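Local coordinates for protein thymidylate synthase 1 (PDB 1BKP) that probably catalyses the reductive methylation of dUMP to dTMP with methylenetetrahydrofolate, supplying a precursor for DNA synthesis, at residues S9-I14 / I232-E237; N80-L85 / I92-K97; D127-Q132 / R140-M145. All blocks are in the same frame, centred on the assembly; numbering follows the deposited sequence.

Contact 1. Residues S9-I14 / I232-E237; sequences SIIKDI and IQMERE
Met234 of segment 232-237 reaches across to Ile11 and Lys12 of segment 9-14 and is the one residue of its segment to make the contact. The main interaction is apolar. The thioether SD of Met234 lies 3.9 Å from CG2 of Ile11. The methyl CE of Met234 meets the same branch, at 4.1 Å from Ile11 CG2. That branch stands anti to the backbone N of Ile11, while the longer CG1 arm leads away from Met234. The methionine chain runs straight through chi2 (-177°) and then bends at chi3 (-51°), which folds CE back beside the isoleucine methyl. A looser touch involves the backbone: Met234 SD is 4.2 Å from Lys12 N. The lysine side chain adds its CB, 4.4 Å from Met234 SD. No hydrogen bond joins the two segments, and they bury only 129 Å² between them. The contact is thus one methionine laid against a helix surface. Met234 also touches Asn8 and Ile15, so it spans about two turns of helix 3-17 from the last turn of helix 227-235. Behind it, Ile10 and Ile14 pack that N-terminal helix onto strands 39-49 and 209-223.

Contact 2. Residues N80-L85 / I92-K97; sequences NDVNDL and IWDQWK
Lys97 and Asn83 form the one hydrogen bond between segments 80-85 and 92-97. The lysine side chain can be followed outward from CB. Its CG points opposite the backbone N (chi1 -158°), and the chain stays extended from there to NZ. CG passes Val82, 4.1 Å from Val82 CB. Further out, CE lies beside the amide, 3.6 Å from Asn83 OD1. At the end, NZ donates to Asn83 OD1 at 3.1 Å. The C=O...N angle is 132°, and the donor is tilted 32° from the carbonyl plane. The two side chains cross at about a right angle.

Asn83 is itself held from behind. Asp81 is the N-cap of helix 82-86. Its OD1 accepts from Asn83 N at 2.8 Å, met from well above the carboxylate plane, and weakly from Asn83 ND2. With an alanine here in place of Asn83, the Lys97 ammonium would probably lose its partner across the contact, and Asp81 OD1 would keep just the backbone N of this position.

Leu85 and Trp93 make the apolar part. Leu85 CD2 sits obliquely 3.4 Å from Trp93 CD1, and Val82 CG1 also nears Trp93 CB. Trp93 NE1 donates to Glu70, and its ring meets Trp73 and Tyr107 edge-to-face. Separately, the methyl CG1 of Val82 touches a carboxylate, 3.5 Å from Asp94 OD1; Asn86 and His91 bind that group. The Trp93 side chain is about 8 Å from that of the catalytic Cys160.

The chemistry is graded: a buried apolar side of Val82, Leu85 and Trp93, and a partly exposed polar side of Asn83, Asp94 and Lys97. Asp81 OD1 and Lys97 NZ are 6.2 Å apart, so any attraction between them is at most long-range; Asn83 is the polar group between, bonded to both.

Contact 3. Residues D127-Q132 / R140-M145; sequences DYLLHQ and RRHITM
Helix 125-135 packs on strand 143-145, an outermost strand of the six-stranded mixed sheet within the chain, with Leu129 meeting His142 and Thr144, and Gln132 meeting His142. His142 is the centre of an inverse gamma turn that leads into the strand. Leu129 spreads its two methyls over both residues: CD1 is 4.1 Å from His142 CB, and CD2 is 4.2 Å from Thr144 CG2. The polar end of Thr144 pairs with Thr164 on the next strand.

Arg141 opens the turn, and Arg140 precedes it; both are predicted to bind dUMP at a site shared between the subunits. Arg140 O accepts from Arg180 of the second subunit, itself a predicted dUMP residue, so this end of the contact lies at the dimer interface. Arg141 bends at chi3 (36°), and its NH2 comes within 4.0 Å of Tyr128 OH, too far for a hydrogen bond. The tyrosine ring and the guanidinium are turned 46° apart. Gln132 CG lies over one face of that ring, toward its rim.

The His142 ring points its edge at the helix. NE2 is hydrogen-bonded to Pro137 O. CB of Gln132 lies in the ring plane, 3.7 Å from His142 CE1, and Gln132 O sits near that plane, 3.4 Å from the same CE1.

How the contacts relate
The chain starts with helix 3-17, which holds the first half of contact 1. Its partner, 232-237, comes 218 residues later at the end of helix 227-235. This long loop encloses both other contacts. Contact 2 closes first, bringing the turns after helix 82-86 back onto that short helix. Contact 3 follows in series, folding strand 143-145 back against helix 125-135. Neither short loop crosses the other. Contacts 1 and 3 lie on opposite sides of the chain's centre, with centres 36 Å apart. Contacts 2 and 3 come closest, their nearest atoms about 13 Å apart. One long-range tie between helices thus encloses two local closures.

Contact 1. Residues S9-I14 / I232-E237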
loop_
_atom_site.group_PDB
_atom_site.type_symbol
_atom_site.label_atom_id
_atom_site.label_comp_id
_atom_site.label_asym_id
_atom_site.label_seq_id
_atom_site.Cartn_x
_atom_site.Cartn_y
_atom_site.Cartn_z
ATOM N N SER A 9 -15.174 7.368 14.137
ATOM C CA SER A 9 -15.945 6.403 13.308
ATOM C C SER A 9 -15.221 5.084 13.214
ATOM O O SER A 9 -15.852 4.035 13.358
ATOM C CB SER A 9 -16.202 6.888 11.857
ATOM O OG SER A 9 -17.114 7.970 11.973
ATOM N N ILE A 10 -13.913 5.117 12.982
ATOM C CA ILE A 10 -13.139 3.867 12.934
ATOM C C ILE A 10 -13.141 3.156 14.255
ATOM O O ILE A 10 -13.378 1.915 14.348
ATOM C CB ILE A 10 -11.711 4.122 12.476
ATOM C CG1 ILE A 10 -11.793 4.673 11.006
ATOM C CG2 ILE A 10 -10.833 2.836 12.566
ATOM C CD1 ILE A 10 -10.459 5.107 10.401
ATOM N N ILE A 11 -12.958 3.921 15.317
ATOM C CA ILE A 11 -12.906 3.262 16.658
ATOM C C ILE A 11 -14.246 2.563 16.967
ATOM O O ILE A 11 -14.264 1.463 17.484
ATOM C CB ILE A 11 -12.556 4.363 17.792
ATOM C CG1 ILE A 11 -11.145 4.980 17.565
ATOM C CG2 ILE A 11 -12.773 3.723 19.211
ATOM C CD1 ILE A 11 -10.019 3.966 17.700
ATOM N N LYS A 12 -15.370 3.220 16.679
ATOM C CA LYS A 12 -16.697 2.646 16.938
ATOM C C LYS A 12 -16.895 1.361 16.134
ATOM O O LYS A 12 -17.509 0.394 16.610
ATOM C CB LYS A 12 -17.739 3.703 16.509
ATOM C CG LYS A 12 -19.186 3.461 16.898
ATOM C CD LYS A 12 -19.438 3.901 18.334
ATOM C CE LYS A 12 -20.895 3.643 18.741
ATOM N NZ LYS A 12 -21.171 3.757 20.204
ATOM N N ASP A 13 -16.335 1.343 14.926
ATOM C CA ASP A 13 -16.454 0.178 14.072
ATOM C C ASP A 13 -15.686 -0.997 14.645
ATOM O O ASP A 13 -16.107 -2.188 14.558
ATOM C CB ASP A 13 -15.941 0.500 12.651
ATOM C CG ASP A 13 -16.117 -0.679 11.718
ATOM O OD1 ASP A 13 -17.238 -1.171 11.692
ATOM O OD2 ASP A 13 -15.206 -1.146 11.022
ATOM N N ILE A 14 -14.564 -0.677 15.283
ATOM C CA ILE A 14 -13.743 -1.710 15.861
ATOM C C ILE A 14 -14.368 -2.291 17.148
ATOM O O ILE A 14 -14.463 -3.561 17.331
ATOM C CB ILE A 14 -12.281 -1.145 16.161
ATOM C CG1 ILE A 14 -11.556 -0.856 14.842
ATOM C CG2 ILE A 14 -11.418 -2.155 17.003
ATOM C CD1 ILE A 14 -10.153 -0.119 15.081
ATOM N N ILE A 232 -14.653 7.030 26.441
ATOM C CA ILE A 232 -14.634 8.395 26.994
ATOM C C ILE A 232 -14.284 9.399 25.918
ATOM O O ILE A 232 -15.020 10.383 25.717
ATOM C CB ILE A 232 -13.574 8.542 28.134
ATOM C CG1 ILE A 232 -14.068 7.831 29.384
ATOM C CG2 ILE A 232 -13.235 10.090 28.458
ATOM C CD1 ILE A 232 -12.891 7.766 30.402
ATOM N N GLN A 233 -13.173 9.184 25.200
ATOM C CA GLN A 233 -12.785 10.106 24.141
ATOM C C GLN A 233 -13.872 10.401 23.158
ATOM O O GLN A 233 -13.966 11.466 22.643
ATOM C CB GLN A 233 -11.649 9.539 23.299
ATOM C CG GLN A 233 -10.395 10.036 23.727
ATOM C CD GLN A 233 -9.269 9.528 22.913
ATOM O OE1 GLN A 233 -8.722 8.448 23.230
ATOM N NE2 GLN A 233 -8.861 10.325 21.868
ATOM N N MET A 234 -14.629 9.389 22.797
ATOM C CA MET A 234 -15.660 9.559 21.842
ATOM C C MET A 234 -16.778 10.462 22.262
ATOM O O MET A 234 -17.453 10.971 21.402
ATOM C CB MET A 234 -16.189 8.215 21.378
ATOM C CG MET A 234 -15.223 7.620 20.323
ATOM S SD MET A 234 -15.782 6.105 19.675
ATOM C CE MET A 234 -16.159 5.064 21.143
ATOM N N GLU A 235 -17.054 10.556 23.556
ATOM C CA GLU A 235 -18.132 11.404 24.047
ATOM C C GLU A 235 -17.649 12.792 24.375
ATOM O O GLU A 235 -18.425 13.621 24.785
ATOM C CB GLU A 235 -18.741 10.858 25.365
ATOM C CG GLU A 235 -19.428 9.488 25.342
ATOM C CD GLU A 235 -19.700 8.901 26.802
ATOM O OE1 GLU A 235 -19.714 9.642 27.843
ATOM O OE2 GLU A 235 -19.913 7.665 26.903
ATOM N N ARG A 236 -16.370 13.043 24.212
ATOM C CA ARG A 236 -15.856 14.377 24.522
ATOM C C ARG A 236 -16.138 15.468 23.508
ATOM O O ARG A 236 -16.435 15.223 22.316
ATOM C CB ARG A 236 -14.342 14.253 24.766
ATOM C CG ARG A 236 -14.011 14.430 26.187
ATOM C CD ARG A 236 -13.138 13.400 26.796
ATOM N NE ARG A 236 -11.743 13.644 26.721
ATOM C CZ ARG A 236 -10.754 13.503 27.641
ATOM N NH1 ARG A 236 -10.802 13.141 28.949
ATOM N NH2 ARG A 236 -9.555 13.522 27.083
ATOM N N GLU A 237 -16.090 16.701 23.981
ATOM C CA GLU A 237 -16.286 17.843 23.123
ATOM C C GLU A 237 -15.151 17.895 22.080
ATOM O O GLU A 237 -14.026 17.465 22.387
ATOM C CB GLU A 237 -16.283 19.082 24.053
ATOM C CG GLU A 237 -16.734 20.391 23.500
ATOM C CD GLU A 237 -17.295 21.302 24.596
ATOM O OE1 GLU A 237 -16.590 21.510 25.605
ATOM O OE2 GLU A 237 -18.450 21.776 24.452
#

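Contact 2. Residues N80-L85 / I92-K97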
loop_
_atom_site.group_PDB
_atom_site.type_symbol
_atom_site.label_atom_id
_atom_site.label_comp_id
_atom_site.label_asym_id
_atom_site.label_seq_id
_atom_site.Cartn_x
_atom_site.Cartn_y
_atom_site.Cartn_z
ATOM N N ASN A 80 19.849 5.746 11.684
ATOM C CA ASN A 80 19.288 4.609 12.365
ATOM C C ASN A 80 19.912 4.593 13.783
ATOM O O ASN A 80 19.823 3.612 14.461
ATOM C CB ASN A 80 19.648 3.290 11.641
ATOM C CG ASN A 80 21.108 3.027 11.600
ATOM O OD1 ASN A 80 21.918 3.901 11.844
ATOM N ND2 ASN A 80 21.450 1.873 11.178
ATOM N N ASP A 81 20.504 5.713 14.209
ATOM C CA ASP A 81 21.195 5.747 15.516
ATOM C C ASP A 81 20.304 6.346 16.578
ATOM O O ASP A 81 20.018 7.521 16.546
ATOM C CB ASP A 81 22.473 6.551 15.404
ATOM C CG ASP A 81 23.216 6.715 16.742
ATOM O OD1 ASP A 81 22.918 6.064 17.729
ATOM O OD2 ASP A 81 24.118 7.542 16.801
ATOM N N VAL A 82 19.979 5.539 17.577
ATOM C CA VAL A 82 19.087 6.001 18.624
ATOM C C VAL A 82 19.715 7.171 19.433
ATOM O O VAL A 82 19.010 8.099 19.867
ATOM C CB VAL A 82 18.566 4.847 19.448
ATOM C CG1 VAL A 82 17.653 5.394 20.573
ATOM C CG2 VAL A 82 17.698 3.903 18.552
ATOM N N ASN A 83 21.046 7.213 19.447
ATOM C CA ASN A 83 21.741 8.312 20.136
ATOM C C ASN A 83 21.399 9.618 19.492
ATOM O O ASN A 83 21.192 10.586 20.192
ATOM C CB ASN A 83 23.254 8.067 20.184
ATOM C CG ASN A 83 23.590 6.734 20.856
ATOM O OD1 ASN A 83 23.362 6.548 22.058
ATOM N ND2 ASN A 83 24.087 5.783 20.070
ATOM N N ASP A 84 21.195 9.658 18.176
ATOM C CA ASP A 84 20.821 10.908 17.546
ATOM C C ASP A 84 19.452 11.329 18.052
ATOM O O ASP A 84 19.154 12.487 18.173
ATOM C CB ASP A 84 20.688 10.786 16.015
ATOM C CG ASP A 84 21.972 10.667 15.323
ATOM O OD1 ASP A 84 22.951 11.231 15.839
ATOM O OD2 ASP A 84 21.998 10.031 14.259
ATOM N N LEU A 85 18.583 10.377 18.267
ATOM C CA LEU A 85 17.254 10.723 18.725
ATOM C C LEU A 85 17.312 11.145 20.203
ATOM O O LEU A 85 16.609 12.099 20.633
ATOM C CB LEU A 85 16.359 9.491 18.485
ATOM C CG LEU A 85 14.845 9.657 18.506
ATOM C CD1 LEU A 85 14.296 10.756 17.572
ATOM C CD2 LEU A 85 14.312 8.294 18.142
ATOM N N ILE A 92 11.566 7.341 23.300
ATOM C CA ILE A 92 10.593 6.290 22.996
ATOM C C ILE A 92 11.130 5.157 22.176
ATOM O O ILE A 92 10.387 4.200 21.962
ATOM C CB ILE A 92 9.319 6.815 22.261
ATOM C CG1 ILE A 92 9.716 7.348 20.871
ATOM C CG2 ILE A 92 8.701 7.943 23.046
ATOM C CD1 ILE A 92 8.545 7.819 20.029
ATOM N N TRP A 93 12.326 5.289 21.582
ATOM C CA TRP A 93 12.852 4.150 20.814
ATOM C C TRP A 93 13.936 3.361 21.560
ATOM O O TRP A 93 14.540 2.453 20.974
ATOM C CB TRP A 93 13.456 4.623 19.505
ATOM C CG TRP A 93 12.426 5.117 18.568
ATOM C CD1 TRP A 93 11.672 6.276 18.678
ATOM C CD2 TRP A 93 12.098 4.546 17.295
ATOM N NE1 TRP A 93 10.942 6.472 17.517
ATOM C CE2 TRP A 93 11.188 5.429 16.655
ATOM C CE3 TRP A 93 12.483 3.389 16.635
ATOM C CZ2 TRP A 93 10.674 5.184 15.376
ATOM C CZ3 TRP A 93 11.960 3.135 15.363
ATOM C CH2 TRP A 93 11.060 4.041 14.745
ATOM N N ASP A 94 14.271 3.786 22.792
ATOM C CA ASP A 94 15.410 3.150 23.522
ATOM C C ASP A 94 15.349 1.635 23.693
ATOM O O ASP A 94 16.366 0.976 23.563
ATOM C CB ASP A 94 15.582 3.753 24.892
ATOM C CG ASP A 94 15.900 5.241 24.870
ATOM O OD1 ASP A 94 16.335 5.797 23.843
ATOM O OD2 ASP A 94 15.769 5.847 25.946
ATOM N N GLN A 95 14.150 1.094 23.887
ATOM C CA GLN A 95 13.951 -0.334 24.078
ATOM C C GLN A 95 14.435 -1.139 22.891
ATOM O O GLN A 95 14.746 -2.296 23.035
ATOM C CB GLN A 95 12.470 -0.668 24.254
ATOM C CG GLN A 95 11.581 0.501 24.669
ATOM C CD GLN A 95 10.120 0.101 24.867
ATOM O OE1 GLN A 95 9.456 0.570 25.805
ATOM N NE2 GLN A 95 9.614 -0.769 23.989
ATOM N N TRP A 96 14.415 -0.531 21.707
ATOM C CA TRP A 96 14.804 -1.221 20.479
ATOM C C TRP A 96 16.234 -1.071 20.092
ATOM O O TRP A 96 16.659 -1.594 19.058
ATOM C CB TRP A 96 13.910 -0.785 19.344
ATOM C CG TRP A 96 12.603 -1.400 19.518
ATOM C CD1 TRP A 96 12.304 -2.735 19.403
ATOM C CD2 TRP A 96 11.379 -0.737 19.797
ATOM N NE1 TRP A 96 10.947 -2.933 19.590
ATOM C CE2 TRP A 96 10.362 -1.719 19.819
ATOM C CE3 TRP A 96 11.041 0.592 20.009
ATOM C CZ2 TRP A 96 9.036 -1.408 20.033
ATOM C CZ3 TRP A 96 9.713 0.919 20.226
ATOM C CH2 TRP A 96 8.721 -0.078 20.233
ATOM N N LYS A 97 16.954 -0.291 20.883
ATOM C CA LYS A 97 18.350 -0.069 20.663
ATOM C C LYS A 97 19.164 -1.363 20.707
ATOM O O LYS A 97 19.046 -2.163 21.609
ATOM C CB LYS A 97 18.860 0.868 21.732
ATOM C CG LYS A 97 20.132 1.618 21.404
ATOM C CD LYS A 97 20.454 2.571 22.569
ATOM C CE LYS A 97 21.777 3.309 22.416
ATOM N NZ LYS A 97 22.088 4.179 23.600
#

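Contact 3. Residues D127-Q132 / R140-M145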
loop_
_atom_site.group_PDB
_atom_site.type_symbol
_atom_site.label_atom_id
_atom_site.label_comp_id
_atom_site.label_asym_id
_atom_site.label_seq_id
_atom_site.Cartn_x
_atom_site.Cartn_y
_atom_site.Cartn_z
ATOM N N ASP A 127 16.333 12.177 -1.840
ATOM C CA ASP A 127 16.793 13.098 -2.887
ATOM C C ASP A 127 16.271 12.720 -4.258
ATOM O O ASP A 127 15.932 13.611 -5.060
ATOM C CB ASP A 127 18.317 13.117 -2.906
ATOM C CG ASP A 127 18.896 13.836 -1.682
ATOM O OD1 ASP A 127 18.233 14.765 -1.137
ATOM O OD2 ASP A 127 19.970 13.384 -1.248
ATOM N N TYR A 128 16.045 11.422 -4.478
ATOM C CA TYR A 128 15.548 11.024 -5.751
ATOM C C TYR A 128 14.077 11.532 -5.848
ATOM O O TYR A 128 13.647 12.164 -6.831
ATOM C CB TYR A 128 15.561 9.494 -5.877
ATOM C CG TYR A 128 15.123 9.076 -7.261
ATOM C CD1 TYR A 128 16.028 9.105 -8.335
ATOM C CD2 TYR A 128 13.807 8.704 -7.511
ATOM C CE1 TYR A 128 15.638 8.756 -9.600
ATOM C CE2 TYR A 128 13.407 8.348 -8.771
ATOM C CZ TYR A 128 14.330 8.358 -9.791
ATOM O OH TYR A 128 13.912 7.799 -10.967
ATOM N N LEU A 129 13.308 11.330 -4.770
ATOM C CA LEU A 129 11.914 11.800 -4.764
ATOM C C LEU A 129 11.851 13.321 -4.936
ATOM O O LEU A 129 11.048 13.829 -5.758
ATOM C CB LEU A 129 11.269 11.465 -3.367
ATOM C CG LEU A 129 9.821 12.083 -3.138
ATOM C CD1 LEU A 129 8.817 11.450 -4.131
ATOM C CD2 LEU A 129 9.309 11.956 -1.655
ATOM N N LEU A 130 12.691 14.073 -4.211
ATOM C CA LEU A 130 12.614 15.561 -4.296
ATOM C C LEU A 130 12.855 16.051 -5.745
ATOM O O LEU A 130 12.050 16.848 -6.310
ATOM C CB LEU A 130 13.637 16.183 -3.350
ATOM C CG LEU A 130 13.183 16.154 -1.873
ATOM C CD1 LEU A 130 14.302 16.670 -1.082
ATOM C CD2 LEU A 130 11.876 16.964 -1.522
ATOM N N HIS A 131 13.839 15.408 -6.387
ATOM C CA HIS A 131 14.199 15.732 -7.753
ATOM C C HIS A 131 13.033 15.415 -8.695
ATOM O O HIS A 131 12.662 16.209 -9.542
ATOM C CB HIS A 131 15.447 14.985 -8.170
ATOM C CG HIS A 131 15.815 15.198 -9.638
ATOM N ND1 HIS A 131 15.193 14.513 -10.662
ATOM C CD2 HIS A 131 16.655 16.070 -10.227
ATOM C CE1 HIS A 131 15.625 14.980 -11.822
ATOM N NE2 HIS A 131 16.514 15.919 -11.590
ATOM N N GLN A 132 12.459 14.218 -8.546
ATOM C CA GLN A 132 11.361 13.752 -9.416
ATOM C C GLN A 132 10.040 14.519 -9.283
ATOM O O GLN A 132 9.351 14.778 -10.293
ATOM C CB GLN A 132 11.120 12.251 -9.190
ATOM C CG GLN A 132 12.309 11.370 -9.735
ATOM C CD GLN A 132 12.498 11.538 -11.290
ATOM O OE1 GLN A 132 13.351 12.270 -11.743
ATOM N NE2 GLN A 132 11.658 10.888 -12.058
ATOM N N ARG A 140 3.998 8.131 -12.354
ATOM C CA ARG A 140 3.098 7.215 -11.644
ATOM C C ARG A 140 3.897 6.314 -10.677
ATOM O O ARG A 140 3.338 5.318 -10.182
ATOM C CB ARG A 140 2.350 6.341 -12.658
ATOM C CG ARG A 140 1.405 7.231 -13.396
ATOM C CD ARG A 140 0.537 6.486 -14.344
ATOM N NE ARG A 140 -0.280 7.424 -15.094
ATOM C CZ ARG A 140 -0.306 7.471 -16.419
ATOM N NH1 ARG A 140 0.378 6.595 -17.138
ATOM N NH2 ARG A 140 -1.085 8.359 -17.014
ATOM N N ARG A 141 5.126 6.730 -10.356
ATOM C CA ARG A 141 6.010 5.989 -9.487
ATOM C C ARG A 141 6.708 6.831 -8.415
ATOM O O ARG A 141 7.861 6.560 -8.128
ATOM C CB ARG A 141 7.133 5.358 -10.361
ATOM C CG ARG A 141 6.660 4.473 -11.468
ATOM C CD ARG A 141 7.617 4.469 -12.640
ATOM N NE ARG A 141 9.018 4.545 -12.278
ATOM C CZ ARG A 141 9.916 5.262 -12.945
ATOM N NH1 ARG A 141 9.566 5.939 -14.032
ATOM N NH2 ARG A 141 11.176 5.289 -12.537
ATOM N N HIS A 142 6.054 7.837 -7.850
ATOM C CA HIS A 142 6.699 8.678 -6.816
ATOM C C HIS A 142 6.435 7.904 -5.505
ATOM O O HIS A 142 5.400 8.163 -4.823
ATOM C CB HIS A 142 5.956 10.001 -6.706
ATOM C CG HIS A 142 6.222 10.957 -7.830
ATOM N ND1 HIS A 142 7.511 11.203 -8.314
ATOM C CD2 HIS A 142 5.401 11.821 -8.471
ATOM C CE1 HIS A 142 7.461 12.183 -9.200
ATOM N NE2 HIS A 142 6.192 12.576 -9.310
ATOM N N ILE A 143 7.237 6.873 -5.263
ATOM C CA ILE A 143 7.042 6.003 -4.100
ATOM C C ILE A 143 8.287 5.869 -3.192
ATOM O O ILE A 143 9.398 5.923 -3.727
ATOM C CB ILE A 143 6.743 4.579 -4.626
ATOM C CG1 ILE A 143 5.375 4.516 -5.353
ATOM C CG2 ILE A 143 6.919 3.497 -3.458
ATOM C CD1 ILE A 143 5.163 3.254 -6.080
ATOM N N THR A 144 8.137 5.856 -1.852
ATOM C CA THR A 144 9.308 5.572 -1.038
ATOM C C THR A 144 8.840 4.312 -0.333
ATOM O O THR A 144 7.606 4.158 -0.106
ATOM C CB THR A 144 9.628 6.624 0.014
ATOM O OG1 THR A 144 8.503 6.870 0.879
ATOM C CG2 THR A 144 9.980 7.923 -0.672
ATOM N N MET A 145 9.820 3.568 0.131
ATOM C CA MET A 145 9.606 2.229 0.685
ATOM C C MET A 145 10.598 1.908 1.719
ATOM O O MET A 145 11.828 1.836 1.396
ATOM C CB MET A 145 9.839 1.216 -0.523
ATOM C CG MET A 145 9.586 -0.313 -0.220
ATOM S SD MET A 145 7.992 -0.554 0.451
ATOM C CE MET A 145 6.934 0.016 -0.875
#